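Local coordinates for solute-binding protein Csal_2479 (Chromohalobacter salexigens, PDB 4P1L) that binds D-glucuronate in the periplasm and probably delivers it to the permease of a TRAP transport system that carries the sugar acid into the cytoplasm, at residues L102-I107 with Q301-Q306; I136-F141 with Q252-A257; K165-N170 with M188-V193; V220-S225 with A283-N288. All blocks are in the same frame, centred on the assembly; numbering follows the deposited sequence.

Contact 1: L102-I107 with Q301-Q306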
loop_
_atom_site.group_PDB
_atom_site.type_symbol
_atom_site.label_atom_id
_atom_site.label_comp_id
_atom_site.label_asym_id
_atom_site.label_seq_id
_atom_site.Cartn_x
_atom_site.Cartn_y
_atom_site.Cartn_z
ATOM N N LEU A 102 -2.608 10.356 0.187
ATOM C CA LEU A 102 -2.861 9.107 -0.508
ATOM C C LEU A 102 -3.759 8.173 0.283
ATOM O O LEU A 102 -4.298 7.219 -0.265
ATOM C CB LEU A 102 -1.534 8.399 -0.816
ATOM C CG LEU A 102 -0.596 9.205 -1.684
ATOM C CD1 LEU A 102 0.776 8.478 -1.777
ATOM C CD2 LEU A 102 -1.187 9.491 -3.058
ATOM N N SER A 103 -3.903 8.447 1.573
ATOM C CA SER A 103 -4.761 7.642 2.452
ATOM C C SER A 103 -6.133 8.249 2.623
ATOM O O SER A 103 -6.941 7.741 3.394
ATOM C CB SER A 103 -4.094 7.473 3.817
ATOM O OG SER A 103 -3.000 6.590 3.713
ATOM N N LEU A 104 -6.424 9.326 1.900
ATOM C CA LEU A 104 -7.795 9.804 1.891
ATOM C C LEU A 104 -8.653 8.802 1.119
ATOM O O LEU A 104 -8.335 8.470 -0.029
ATOM C CB LEU A 104 -7.874 11.230 1.314
ATOM C CG LEU A 104 -7.259 12.358 2.163
ATOM C CD1 LEU A 104 -7.050 13.654 1.350
ATOM C CD2 LEU A 104 -8.149 12.658 3.398
ATOM N N PRO A 105 -9.723 8.289 1.749
ATOM C CA PRO A 105 -10.549 7.277 1.090
ATOM C C PRO A 105 -11.136 7.775 -0.229
ATOM O O PRO A 105 -11.601 8.917 -0.314
ATOM C CB PRO A 105 -11.647 6.966 2.125
ATOM C CG PRO A 105 -10.993 7.303 3.445
ATOM C CD PRO A 105 -10.143 8.519 3.143
ATOM N N PHE A 106 -11.105 6.926 -1.243
ATOM C CA PHE A 106 -11.682 7.257 -2.559
ATOM C C PHE A 106 -11.006 8.413 -3.298
ATOM O O PHE A 106 -11.570 8.963 -4.238
ATOM C CB PHE A 106 -13.205 7.527 -2.423
ATOM C CG PHE A 106 -13.964 6.374 -1.827
ATOM C CD1 PHE A 106 -14.321 5.279 -2.614
ATOM C CD2 PHE A 106 -14.306 6.354 -0.473
ATOM C CE1 PHE A 106 -15.008 4.222 -2.071
ATOM C CE2 PHE A 106 -15.001 5.281 0.063
ATOM C CZ PHE A 106 -15.337 4.223 -0.720
ATOM N N ILE A 107 -9.794 8.797 -2.925
ATOM C CA ILE A 107 -9.180 9.917 -3.617
ATOM C C ILE A 107 -8.879 9.562 -5.082
ATOM O O ILE A 107 -8.944 10.425 -5.953
ATOM C CB ILE A 107 -7.934 10.475 -2.895
ATOM C CG1 ILE A 107 -7.614 11.840 -3.499
ATOM C CG2 ILE A 107 -6.766 9.485 -2.921
ATOM C CD1 ILE A 107 -6.664 12.641 -2.685
ATOM N N GLN A 301 -16.673 12.793 3.669
ATOM C CA GLN A 301 -16.489 14.247 3.598
ATOM C C GLN A 301 -15.815 14.886 4.827
ATOM O O GLN A 301 -14.908 15.723 4.678
ATOM C CB GLN A 301 -17.832 14.940 3.323
ATOM C CG GLN A 301 -17.676 16.421 2.952
ATOM C CD GLN A 301 -16.926 16.607 1.646
ATOM O OE1 GLN A 301 -17.304 16.058 0.611
ATOM N NE2 GLN A 301 -15.840 17.369 1.692
ATOM N N PRO A 302 -16.225 14.491 6.046
ATOM C CA PRO A 302 -15.619 15.106 7.231
ATOM C C PRO A 302 -14.133 14.828 7.313
ATOM O O PRO A 302 -13.388 15.641 7.864
ATOM C CB PRO A 302 -16.334 14.412 8.404
ATOM C CG PRO A 302 -17.637 13.955 7.825
ATOM C CD PRO A 302 -17.338 13.587 6.405
ATOM N N ILE A 303 -13.708 13.683 6.776
ATOM C CA ILE A 303 -12.295 13.323 6.761
ATOM C C ILE A 303 -11.511 14.309 5.881
ATOM O O ILE A 303 -10.442 14.817 6.259
ATOM C CB ILE A 303 -12.102 11.858 6.308
ATOM C CG1 ILE A 303 -12.839 10.936 7.288
ATOM C CG2 ILE A 303 -10.649 11.508 6.282
ATOM C CD1 ILE A 303 -12.732 9.433 6.945
ATOM N N TYR A 304 -12.059 14.598 4.714
ATOM C CA TYR A 304 -11.413 15.522 3.795
ATOM C C TYR A 304 -11.410 16.935 4.384
ATOM O O TYR A 304 -10.396 17.623 4.334
ATOM C CB TYR A 304 -12.129 15.520 2.440
ATOM C CG TYR A 304 -11.774 14.374 1.503
ATOM C CD1 TYR A 304 -12.239 13.085 1.714
ATOM C CD2 TYR A 304 -10.995 14.607 0.381
ATOM C CE1 TYR A 304 -11.922 12.048 0.819
ATOM C CE2 TYR A 304 -10.669 13.590 -0.506
ATOM C CZ TYR A 304 -11.121 12.320 -0.281
ATOM O OH TYR A 304 -10.828 11.326 -1.182
ATOM N N ASP A 305 -12.552 17.364 4.933
ATOM C CA ASP A 305 -12.662 18.702 5.507
ATOM C C ASP A 305 -11.626 18.919 6.629
ATOM O O ASP A 305 -10.937 19.963 6.683
ATOM C CB ASP A 305 -14.068 18.943 6.083
ATOM C CG ASP A 305 -15.161 18.976 5.034
ATOM O OD1 ASP A 305 -14.883 19.030 3.822
ATOM O OD2 ASP A 305 -16.338 18.944 5.451
ATOM N N GLN A 306 -11.516 17.929 7.520
ATOM C CA GLN A 306 -10.623 18.036 8.664
ATOM C C GLN A 306 -9.189 18.041 8.155
ATOM O O GLN A 306 -8.351 18.748 8.675
ATOM C CB GLN A 306 -10.840 16.881 9.671
ATOM C CG GLN A 306 -9.734 16.753 10.736
ATOM C CD GLN A 306 -9.821 15.496 11.605
ATOM O OE1 GLN A 306 -10.897 14.924 11.783
ATOM N NE2 GLN A 306 -8.673 15.048 12.132
#
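The hydroxyl of Y304 reaches from its helix to the backbone carbonyl of P105, OH to O 2.7 Å, with the phenol as donor. It approaches P105 O from above the carbonyl plane, 41° out of it, while on the tyrosine side the oxygen lies at the ring edge, near the ring plane. One ring face is packed by L104: its CB sits 4.2 Å from the ring centroid in a CH-pi contact, and its CD1 extends along the CE2 side. With CG anti to the carbonyl carbon (chi1 -80°) the ring leaves the helix toward the loop; tyrosine suits the place, being long enough to cross and ending in a donor. The carbonyl it meets belongs to a type II beta turn, L104 to I107, closed by I107 N to L104 O at 3.3 Å; P105 fits the second position of such a turn, where its ring restricts phi. The turn lies in the loop between strand 84-88 and helix 111-118, and Y304 on helix 301-310. Beside the tyrosine, CG2 of I303 packs on CD2 of L104 at 4.0 Å. Helix 172-181 adjoins I303 and P105, and helix 315-323 touches L104, I107 and Y304.

Contact 2: I136-F141 with Q252-A257. With SO4 (sulfate ion), chain E.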
loop_
_atom_site.group_PDB
_atom_site.type_symbol
_atom_site.label_atom_id
_atom_site.label_comp_id
_atom_site.label_asym_id
_atom_site.label_seq_id
_atom_site.Cartn_x
_atom_site.Cartn_y
_atom_site.Cartn_z
ATOM N N ILE A 136 14.647 7.945 -0.814
ATOM C CA ILE A 136 14.730 8.302 -2.215
ATOM C C ILE A 136 13.862 7.343 -3.039
ATOM O O ILE A 136 14.170 6.160 -3.146
ATOM C CB ILE A 136 16.175 8.261 -2.721
ATOM C CG1 ILE A 136 17.091 9.098 -1.811
ATOM C CG2 ILE A 136 16.225 8.707 -4.157
ATOM C CD1 ILE A 136 16.651 10.566 -1.646
ATOM N N VAL A 137 12.763 7.853 -3.584
ATOM C CA VAL A 137 11.819 7.006 -4.327
ATOM C C VAL A 137 12.302 6.830 -5.747
ATOM O O VAL A 137 12.576 7.817 -6.451
ATOM C CB VAL A 137 10.411 7.617 -4.380
ATOM C CG1 VAL A 137 9.527 6.796 -5.312
ATOM C CG2 VAL A 137 9.801 7.687 -2.997
ATOM N N LEU A 138 12.422 5.569 -6.170
ATOM C CA LEU A 138 12.902 5.253 -7.495
ATOM C C LEU A 138 11.774 4.854 -8.450
ATOM O O LEU A 138 11.884 5.034 -9.654
ATOM C CB LEU A 138 13.909 4.112 -7.424
ATOM C CG LEU A 138 15.131 4.364 -6.535
ATOM C CD1 LEU A 138 16.124 3.237 -6.707
ATOM C CD2 LEU A 138 15.762 5.699 -6.874
ATOM N N SER A 139 10.715 4.265 -7.918
ATOM C CA SER A 139 9.587 3.871 -8.747
ATOM C C SER A 139 8.392 3.556 -7.872
ATOM O O SER A 139 8.524 3.441 -6.651
ATOM C CB SER A 139 9.960 2.674 -9.610
ATOM O OG SER A 139 10.248 1.546 -8.809
ATOM N N TRP A 140 7.227 3.435 -8.503
ATOM C CA TRP A 140 5.962 3.186 -7.793
ATOM C C TRP A 140 5.379 1.834 -8.188
ATOM O O TRP A 140 5.200 1.576 -9.369
ATOM C CB TRP A 140 4.935 4.263 -8.117
ATOM C CG TRP A 140 5.388 5.646 -7.809
ATOM C CD1 TRP A 140 5.752 6.603 -8.707
ATOM C CD2 TRP A 140 5.511 6.237 -6.520
ATOM N NE1 TRP A 140 6.113 7.752 -8.056
ATOM C CE2 TRP A 140 5.951 7.568 -6.713
ATOM C CE3 TRP A 140 5.268 5.792 -5.226
ATOM C CZ2 TRP A 140 6.174 8.447 -5.655
ATOM C CZ3 TRP A 140 5.506 6.677 -4.163
ATOM C CH2 TRP A 140 5.941 7.984 -4.394
ATOM N N PHE A 141 5.097 1.003 -7.188
ATOM C CA PHE A 141 4.381 -0.257 -7.359
ATOM C C PHE A 141 2.870 -0.019 -7.148
ATOM O O PHE A 141 2.462 0.884 -6.396
ATOM C CB PHE A 141 4.835 -1.302 -6.330
ATOM C CG PHE A 141 6.213 -1.904 -6.566
ATOM C CD1 PHE A 141 7.011 -1.513 -7.615
ATOM C CD2 PHE A 141 6.703 -2.871 -5.695
ATOM C CE1 PHE A 141 8.287 -2.070 -7.792
ATOM C CE2 PHE A 141 7.958 -3.439 -5.882
ATOM C CZ PHE A 141 8.746 -3.025 -6.935
ATOM N N GLN A 252 22.232 6.295 -11.841
ATOM C CA GLN A 252 21.433 6.301 -13.070
ATOM C C GLN A 252 21.008 4.869 -13.427
ATOM O O GLN A 252 19.855 4.621 -13.831
ATOM C CB GLN A 252 22.209 6.973 -14.220
ATOM C CG GLN A 252 21.617 6.726 -15.611
ATOM C CD GLN A 252 22.393 7.425 -16.732
ATOM O OE1 GLN A 252 23.160 8.365 -16.498
ATOM N NE2 GLN A 252 22.191 6.959 -17.960
ATOM N N ALA A 253 21.927 3.925 -13.247
ATOM C CA ALA A 253 21.654 2.525 -13.543
ATOM C C ALA A 253 20.609 1.937 -12.591
ATOM O O ALA A 253 19.727 1.179 -13.011
ATOM C CB ALA A 253 22.952 1.697 -13.494
ATOM N N ILE A 254 20.697 2.284 -11.309
ATOM C CA ILE A 254 19.789 1.731 -10.316
ATOM C C ILE A 254 18.377 2.317 -10.494
ATOM O O ILE A 254 17.374 1.626 -10.335
ATOM C CB ILE A 254 20.364 1.914 -8.893
ATOM C CG1 ILE A 254 21.647 1.069 -8.764
ATOM C CG2 ILE A 254 19.342 1.534 -7.812
ATOM C CD1 ILE A 254 22.420 1.300 -7.492
ATOM N N ARG A 255 18.316 3.588 -10.861
ATOM C CA ARG A 255 17.045 4.223 -11.159
ATOM C C ARG A 255 16.383 3.502 -12.342
ATOM O O ARG A 255 15.174 3.213 -12.315
ATOM C CB ARG A 255 17.279 5.714 -11.447
ATOM C CG ARG A 255 16.067 6.576 -11.368
ATOM C CD ARG A 255 16.422 8.068 -11.435
ATOM N NE ARG A 255 16.783 8.699 -10.151
ATOM C CZ ARG A 255 15.926 8.962 -9.172
ATOM N NH1 ARG A 255 14.656 8.591 -9.277
ATOM N NH2 ARG A 255 16.341 9.561 -8.061
ATOM N N GLU A 256 17.171 3.186 -13.372
ATOM C CA GLU A 256 16.651 2.419 -14.505
ATOM C C GLU A 256 16.136 1.035 -14.070
ATOM O O GLU A 256 15.053 0.622 -14.481
ATOM C CB GLU A 256 17.694 2.265 -15.609
ATOM C CG GLU A 256 17.130 1.588 -16.856
ATOM C CD GLU A 256 18.150 1.427 -17.986
ATOM O OE1 GLU A 256 19.334 1.813 -17.813
ATOM O OE2 GLU A 256 17.751 0.902 -19.051
ATOM N N ALA A 257 16.909 0.329 -13.247
ATOM C CA ALA A 257 16.505 -0.983 -12.736
ATOM C C ALA A 257 15.176 -0.910 -11.978
ATOM O O ALA A 257 14.346 -1.802 -12.090
ATOM C CB ALA A 257 17.563 -1.550 -11.820
HETATM S S SO4 E . 19.435 11.534 -8.508
HETATM O O1 SO4 E . 19.259 10.458 -9.477
HETATM O O2 SO4 E . 18.818 12.748 -9.021
HETATM O O3 SO4 E . 18.823 11.230 -7.213
HETATM O O4 SO4 E . 20.865 11.734 -8.276
HETATM O O HOH W 1 13.583 10.272 -6.625
#
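R255 lays one face of its guanidinium against CD2 of L138, which stands 3.8 Å above the plane, toward its rim. CD1, the other methyl of the same leucine, meets CG2 of I254 at 3.8 Å, and so the forked side chain serves two successive helix residues at once. Leucine suits this place because one branch can pack on hydrocarbon while the other lies against the face of a flat cation. Along the NE/NH2 edge of the guanidinium a sulfate ion, probably from the crystallisation liquor, is held by two nitrogens: R255 NE to O1 at 3.1 Å and R255 NH2 to O3, also 3.1 Å. A water lies in the guanidinium plane as well; it gives a hydrogen bond to V137 O at 2.7 Å and accepts one from R255 NH2 at 3.2 Å, linking the arginine to the strand backbone. After an extended start, the bend at chi3 (-85°) turns the guanidinium toward L138 and the sulfate. In the next shell, W243 of helix 240-245 also donates to the sulfate through NE1 and touches I136, L138, I254 and R255. L138 and S139 form a classic beta bulge opposite L236. Strand 136-141, at the margin of the five-stranded sheet, runs nearly parallel to helix segment 252-257, their axes 7.8 Å apart at 19°, with helix 37-52 packed on I254 and A257.

Contact 3: K165-N170 with M188-V193. With BDP (beta-D-glucopyranuronic acid), chain C.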
loop_
_atom_site.group_PDB
_atom_site.type_symbol
_atom_site.label_atom_id
_atom_site.label_comp_id
_atom_site.label_asym_id
_atom_site.label_seq_id
_atom_site.Cartn_x
_atom_site.Cartn_y
_atom_site.Cartn_z
ATOM N N LYS A 165 -15.840 -4.969 14.165
ATOM C CA LYS A 165 -14.542 -4.512 14.601
ATOM C C LYS A 165 -13.556 -4.884 13.497
ATOM O O LYS A 165 -13.289 -6.083 13.256
ATOM C CB LYS A 165 -14.166 -5.179 15.917
ATOM C CG LYS A 165 -12.844 -4.708 16.516
ATOM C CD LYS A 165 -12.822 -5.012 18.010
ATOM C CE LYS A 165 -11.572 -4.480 18.686
ATOM N NZ LYS A 165 -10.433 -5.411 18.475
ATOM N N VAL A 166 -13.031 -3.855 12.837
ATOM C CA VAL A 166 -12.206 -4.022 11.649
ATOM C C VAL A 166 -10.775 -3.562 11.899
ATOM O O VAL A 166 -10.522 -2.424 12.350
ATOM C CB VAL A 166 -12.766 -3.219 10.449
ATOM C CG1 VAL A 166 -12.012 -3.574 9.147
ATOM C CG2 VAL A 166 -14.283 -3.427 10.278
ATOM N N ARG A 167 -9.837 -4.462 11.626
ATOM C CA ARG A 167 -8.423 -4.120 11.670
ATOM C C ARG A 167 -8.077 -3.177 10.533
ATOM O O ARG A 167 -8.561 -3.335 9.410
ATOM C CB ARG A 167 -7.546 -5.367 11.558
ATOM C CG ARG A 167 -6.081 -5.072 11.529
ATOM C CD ARG A 167 -5.546 -4.943 10.106
ATOM N NE ARG A 167 -4.110 -4.660 10.063
ATOM C CZ ARG A 167 -3.417 -4.543 8.940
ATOM N NH1 ARG A 167 -4.031 -4.660 7.755
ATOM N NH2 ARG A 167 -2.119 -4.280 8.986
ATOM N N VAL A 168 -7.242 -2.196 10.851
ATOM C CA VAL A 168 -6.668 -1.293 9.865
ATOM C C VAL A 168 -5.172 -1.186 10.101
ATOM O O VAL A 168 -4.654 -1.635 11.131
ATOM C CB VAL A 168 -7.314 0.112 9.924
ATOM C CG1 VAL A 168 -8.747 0.049 9.481
ATOM C CG2 VAL A 168 -7.188 0.730 11.312
HETATM N N MSE A 169 -4.469 -0.620 9.128
HETATM C CA MSE A 169 -3.067 -0.301 9.291
HETATM C C MSE A 169 -2.972 0.893 10.243
HETATM O O MSE A 169 -3.997 1.510 10.582
HETATM C CB MSE A 169 -2.455 0.041 7.932
HETATM C CG MSE A 169 -2.397 -1.151 6.993
HETATM SE SE MSE A 169 -1.393 -0.808 5.347
HETATM C CE MSE A 169 -2.619 0.451 4.542
ATOM N N ASN A 170 -1.756 1.234 10.647
ATOM C CA ASN A 170 -1.584 2.268 11.674
ATOM C C ASN A 170 -1.482 3.658 11.067
ATOM O O ASN A 170 -0.398 4.221 10.931
ATOM C CB ASN A 170 -0.392 1.984 12.611
ATOM C CG ASN A 170 -0.452 2.824 13.901
ATOM O OD1 ASN A 170 -1.539 3.234 14.347
ATOM N ND2 ASN A 170 0.718 3.096 14.492
HETATM N N MSE A 188 -3.300 -2.639 13.734
HETATM C CA MSE A 188 -2.591 -3.881 14.047
HETATM C C MSE A 188 -1.598 -4.240 12.936
HETATM O O MSE A 188 -1.878 -4.014 11.756
HETATM C CB MSE A 188 -3.627 -4.998 14.209
HETATM C CG MSE A 188 -3.089 -6.314 14.629
HETATM SE SE MSE A 188 -4.539 -7.677 14.668
HETATM C CE MSE A 188 -5.861 -6.701 15.643
ATOM N N ALA A 189 -0.455 -4.793 13.325
ATOM C CA ALA A 189 0.536 -5.352 12.387
ATOM C C ALA A 189 -0.101 -6.382 11.476
ATOM O O ALA A 189 -0.864 -7.222 11.916
ATOM C CB ALA A 189 1.700 -5.975 13.131
ATOM N N TYR A 190 0.221 -6.298 10.194
ATOM C CA TYR A 190 -0.312 -7.205 9.167
ATOM C C TYR A 190 -0.189 -8.691 9.567
ATOM O O TYR A 190 -1.140 -9.470 9.391
ATOM C CB TYR A 190 0.433 -6.909 7.859
ATOM C CG TYR A 190 -0.009 -7.653 6.624
ATOM C CD1 TYR A 190 -1.352 -7.729 6.258
ATOM C CD2 TYR A 190 0.931 -8.258 5.789
ATOM C CE1 TYR A 190 -1.737 -8.410 5.123
ATOM C CE2 TYR A 190 0.549 -8.928 4.649
ATOM C CZ TYR A 190 -0.789 -8.999 4.322
ATOM O OH TYR A 190 -1.189 -9.663 3.188
ATOM N N GLY A 191 0.987 -9.076 10.090
ATOM C CA GLY A 191 1.291 -10.452 10.430
ATOM C C GLY A 191 0.407 -11.054 11.504
ATOM O O GLY A 191 0.281 -12.271 11.606
ATOM N N GLU A 192 -0.230 -10.194 12.286
ATOM C CA GLU A 192 -1.058 -10.644 13.392
ATOM C C GLU A 192 -2.530 -10.814 13.037
ATOM O O GLU A 192 -3.330 -11.315 13.848
ATOM C CB GLU A 192 -0.925 -9.656 14.539
ATOM C CG GLU A 192 0.434 -9.686 15.185
ATOM C CD GLU A 192 0.610 -8.609 16.220
ATOM O OE1 GLU A 192 -0.410 -8.014 16.640
ATOM O OE2 GLU A 192 1.776 -8.369 16.614
ATOM N N VAL A 193 -2.893 -10.411 11.828
ATOM C CA VAL A 193 -4.316 -10.296 11.494
ATOM C C VAL A 193 -4.979 -11.661 11.405
ATOM O O VAL A 193 -6.108 -11.831 11.871
ATOM C CB VAL A 193 -4.544 -9.508 10.202
ATOM C CG1 VAL A 193 -6.027 -9.524 9.792
ATOM C CG2 VAL A 193 -4.054 -8.093 10.376
HETATM C C1 BDP C . -0.852 -4.729 1.746
HETATM C C2 BDP C . 0.415 -3.911 1.546
HETATM C C3 BDP C . 1.375 -4.228 2.628
HETATM C C4 BDP C . 0.716 -3.892 3.929
HETATM C C5 BDP C . -0.604 -4.688 4.100
HETATM C C6 BDP C . -1.341 -4.349 5.395
HETATM O O2 BDP C . 0.949 -4.303 0.292
HETATM O O3 BDP C . 2.547 -3.271 2.456
HETATM O O4 BDP C . 1.599 -4.180 5.026
HETATM O O5 BDP C . -1.443 -4.420 3.020
HETATM O O6A BDP C . -2.614 -4.382 5.350
HETATM O O1 BDP C . -1.776 -4.404 0.766
HETATM O O6B BDP C . -0.692 -4.137 6.440
HETATM O O HOH W 2 -0.209 -1.501 10.868
#
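The guanidinium of R167 has CG2 of V193 over one face and the backbone N of M169 over the other, whereas its edge takes the carbonyl of M188 and the glucuronate carboxylate. The Y190 ring turns a face to the C5-C6 end of the sugar, C5 standing 3.8 Å above its plane, offset toward the rim. R167 grips M188 O side-on with two nitrogens, NE at 2.9 Å and NH2 at 2.8 Å, with M188 O almost in the guanidinium plane. Its outer nitrogens face the carboxylate: NH1 to O6A at 2.8 Å and NH2 to O6B at 2.9 Å, N-H...O angles of 178° and 175°. A bend at chi2 (-93°) brings the group round to both partners. The backbone adds M188 N to V168 O at 3.1 Å, just beyond the parallel pair of strands 165-168 and 184-187. R146, N207, H32, Q70 and E234 also hydrogen-bond the sugar. Arginine suits this place because one planar cation can match both carboxylate oxygens and still have its NE edge fixed by the protein, consistent with selection of a uronate.

Contact 4: V220-S225 with A283-N288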
loop_
_atom_site.group_PDB
_atom_site.type_symbol
_atom_site.label_atom_id
_atom_site.label_comp_id
_atom_site.label_asym_id
_atom_site.label_seq_id
_atom_site.Cartn_x
_atom_site.Cartn_y
_atom_site.Cartn_z
ATOM N N VAL A 220 -10.813 -17.421 7.047
ATOM C CA VAL A 220 -11.566 -17.164 8.270
ATOM C C VAL A 220 -12.657 -16.118 8.042
ATOM O O VAL A 220 -13.771 -16.234 8.553
ATOM C CB VAL A 220 -10.639 -16.740 9.422
ATOM C CG1 VAL A 220 -11.466 -16.352 10.659
ATOM C CG2 VAL A 220 -9.660 -17.863 9.749
ATOM N N ALA A 221 -12.361 -15.139 7.205
ATOM C CA ALA A 221 -13.338 -14.091 6.891
ATOM C C ALA A 221 -13.822 -14.310 5.456
ATOM O O ALA A 221 -13.183 -13.865 4.502
ATOM C CB ALA A 221 -12.721 -12.739 7.072
ATOM N N ASN A 222 -14.969 -14.999 5.356
ATOM C CA ASN A 222 -15.523 -15.541 4.114
ATOM C C ASN A 222 -16.293 -14.539 3.244
ATOM O O ASN A 222 -16.629 -14.861 2.107
ATOM C CB ASN A 222 -16.458 -16.724 4.453
ATOM C CG ASN A 222 -16.592 -17.741 3.300
ATOM O OD1 ASN A 222 -15.597 -18.266 2.801
ATOM N ND2 ASN A 222 -17.820 -18.022 2.890
ATOM N N TYR A 223 -16.573 -13.343 3.771
ATOM C CA TYR A 223 -17.350 -12.333 3.054
ATOM C C TYR A 223 -16.405 -11.238 2.634
ATOM O O TYR A 223 -15.748 -10.638 3.470
ATOM C CB TYR A 223 -18.423 -11.720 3.943
ATOM C CG TYR A 223 -19.417 -12.750 4.440
ATOM C CD1 TYR A 223 -20.490 -13.147 3.653
ATOM C CD2 TYR A 223 -19.243 -13.360 5.672
ATOM C CE1 TYR A 223 -21.385 -14.102 4.107
ATOM C CE2 TYR A 223 -20.134 -14.334 6.128
ATOM C CZ TYR A 223 -21.196 -14.698 5.337
ATOM O OH TYR A 223 -22.091 -15.653 5.778
ATOM N N TYR A 224 -16.338 -10.980 1.336
ATOM C CA TYR A 224 -15.505 -9.923 0.807
ATOM C C TYR A 224 -16.448 -8.988 0.074
ATOM O O TYR A 224 -17.148 -9.408 -0.847
ATOM C CB TYR A 224 -14.463 -10.530 -0.133
ATOM C CG TYR A 224 -13.366 -9.601 -0.617
ATOM C CD1 TYR A 224 -13.520 -8.824 -1.762
ATOM C CD2 TYR A 224 -12.153 -9.518 0.062
ATOM C CE1 TYR A 224 -12.493 -7.977 -2.207
ATOM C CE2 TYR A 224 -11.140 -8.671 -0.370
ATOM C CZ TYR A 224 -11.310 -7.897 -1.493
ATOM O OH TYR A 224 -10.263 -7.090 -1.942
ATOM N N SER A 225 -16.469 -7.726 0.484
ATOM C CA SER A 225 -17.430 -6.760 -0.077
ATOM C C SER A 225 -16.647 -5.623 -0.723
ATOM O O SER A 225 -15.829 -4.993 -0.063
ATOM C CB SER A 225 -18.332 -6.231 1.018
ATOM O OG SER A 225 -19.085 -7.263 1.666
ATOM N N ALA A 283 -12.584 -21.537 -3.306
ATOM C CA ALA A 283 -12.614 -21.923 -1.895
ATOM C C ALA A 283 -13.952 -21.630 -1.204
ATOM O O ALA A 283 -14.120 -21.927 -0.025
ATOM C CB ALA A 283 -11.490 -21.244 -1.146
ATOM N N GLY A 284 -14.882 -21.006 -1.918
ATOM C CA GLY A 284 -16.208 -20.769 -1.383
ATOM C C GLY A 284 -16.454 -19.384 -0.807
ATOM O O GLY A 284 -17.506 -19.160 -0.197
ATOM N N VAL A 285 -15.489 -18.473 -0.964
ATOM C CA VAL A 285 -15.653 -17.097 -0.506
ATOM C C VAL A 285 -16.842 -16.463 -1.194
ATOM O O VAL A 285 -17.084 -16.664 -2.399
ATOM C CB VAL A 285 -14.355 -16.261 -0.727
ATOM C CG1 VAL A 285 -14.593 -14.778 -0.473
ATOM C CG2 VAL A 285 -13.245 -16.770 0.183
ATOM N N LYS A 286 -17.595 -15.697 -0.412
ATOM C CA LYS A 286 -18.729 -14.965 -0.913
ATOM C C LYS A 286 -18.320 -13.516 -1.183
ATOM O O LYS A 286 -18.043 -12.736 -0.251
ATOM C CB LYS A 286 -19.855 -15.028 0.105
ATOM C CG LYS A 286 -20.292 -16.472 0.397
ATOM C CD LYS A 286 -21.247 -16.550 1.579
ATOM C CE LYS A 286 -21.639 -17.994 1.923
ATOM N NZ LYS A 286 -22.271 -18.086 3.286
ATOM N N ILE A 287 -18.246 -13.184 -2.472
ATOM C CA ILE A 287 -17.877 -11.846 -2.910
ATOM C C ILE A 287 -19.113 -11.101 -3.381
ATOM O O ILE A 287 -19.902 -11.638 -4.153
ATOM C CB ILE A 287 -16.894 -11.878 -4.100
ATOM C CG1 ILE A 287 -15.614 -12.630 -3.721
ATOM C CG2 ILE A 287 -16.538 -10.452 -4.536
ATOM C CD1 ILE A 287 -14.638 -12.798 -4.865
ATOM N N ASN A 288 -19.280 -9.862 -2.919
ATOM C CA ASN A 288 -20.380 -9.020 -3.380
ATOM C C ASN A 288 -19.915 -7.620 -3.695
ATOM O O ASN A 288 -19.123 -7.048 -2.951
ATOM C CB ASN A 288 -21.539 -8.938 -2.355
ATOM C CG ASN A 288 -21.174 -8.136 -1.102
ATOM O OD1 ASN A 288 -20.388 -8.588 -0.269
ATOM N ND2 ASN A 288 -21.767 -6.963 -0.955
HETATM O O HOH W 3 -20.453 -18.074 6.124
#
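Strands 223-225 and 286-288 run parallel, their axes 4.8 Å apart at 15°, laced by K286 N to N222 O, Y224 N to K286 O and N288 N to Y224 O, 2.8 to 3.0 Å long. On the face carrying Y223, S225, K286 and N288, the side chains of Y223 and K286 run alongside each other in one direction, CD of the lysine 3.5 Å from CE1 of the tyrosine. A water bonded to the Y223 hydroxyl takes a weak bond from K286 NZ. S225 OG donates to N288 OD1 at 2.7 Å, on a lone pair; N288 CG, between backbone N and carbonyl carbon (chi1 70°), brings OD1 there. Small polar groups suit this spot, since backbone N and O of V155 bond to S225 OG and N288 ND2. The pairing adds 286-288 as an edge strand to the four-stranded sheet. It comes a short turn after helix 248-282, which ends in a Schellman motif; at the phi of G284 (98°) a CB would jam against the preceding carbonyl O. N222 ND2 bonds weakly to G284 O. On the face of Y224 and I287, CB of Y224 packs against CG1 of I287, while the Y224 hydroxyl bonds to N207 O and its ring stacks on Y209.

In the fold
Contact 3 is the one that holds the ligand itself; the centres of contacts 4, 1 and 2 lie 18, 20 and 30 Å from its own. In contact 4 the side chain of Y224 comes within about 5 Å of that of N208, a binding residue. The side chain of Y224 is about 9 Å from the bound BDP, the glucuronate. In contact 1 the side chain of F106 is about 10 Å from that of the ligand-binding R146. Contact 2 lies across the chain's centre from contacts 3 and 4, yet the side chain of V137 is about 9 Å from that of E234, another binding residue. Helix 248-282 joins contacts 2 and 4, carrying 252-257 and leading toward strand 286-288.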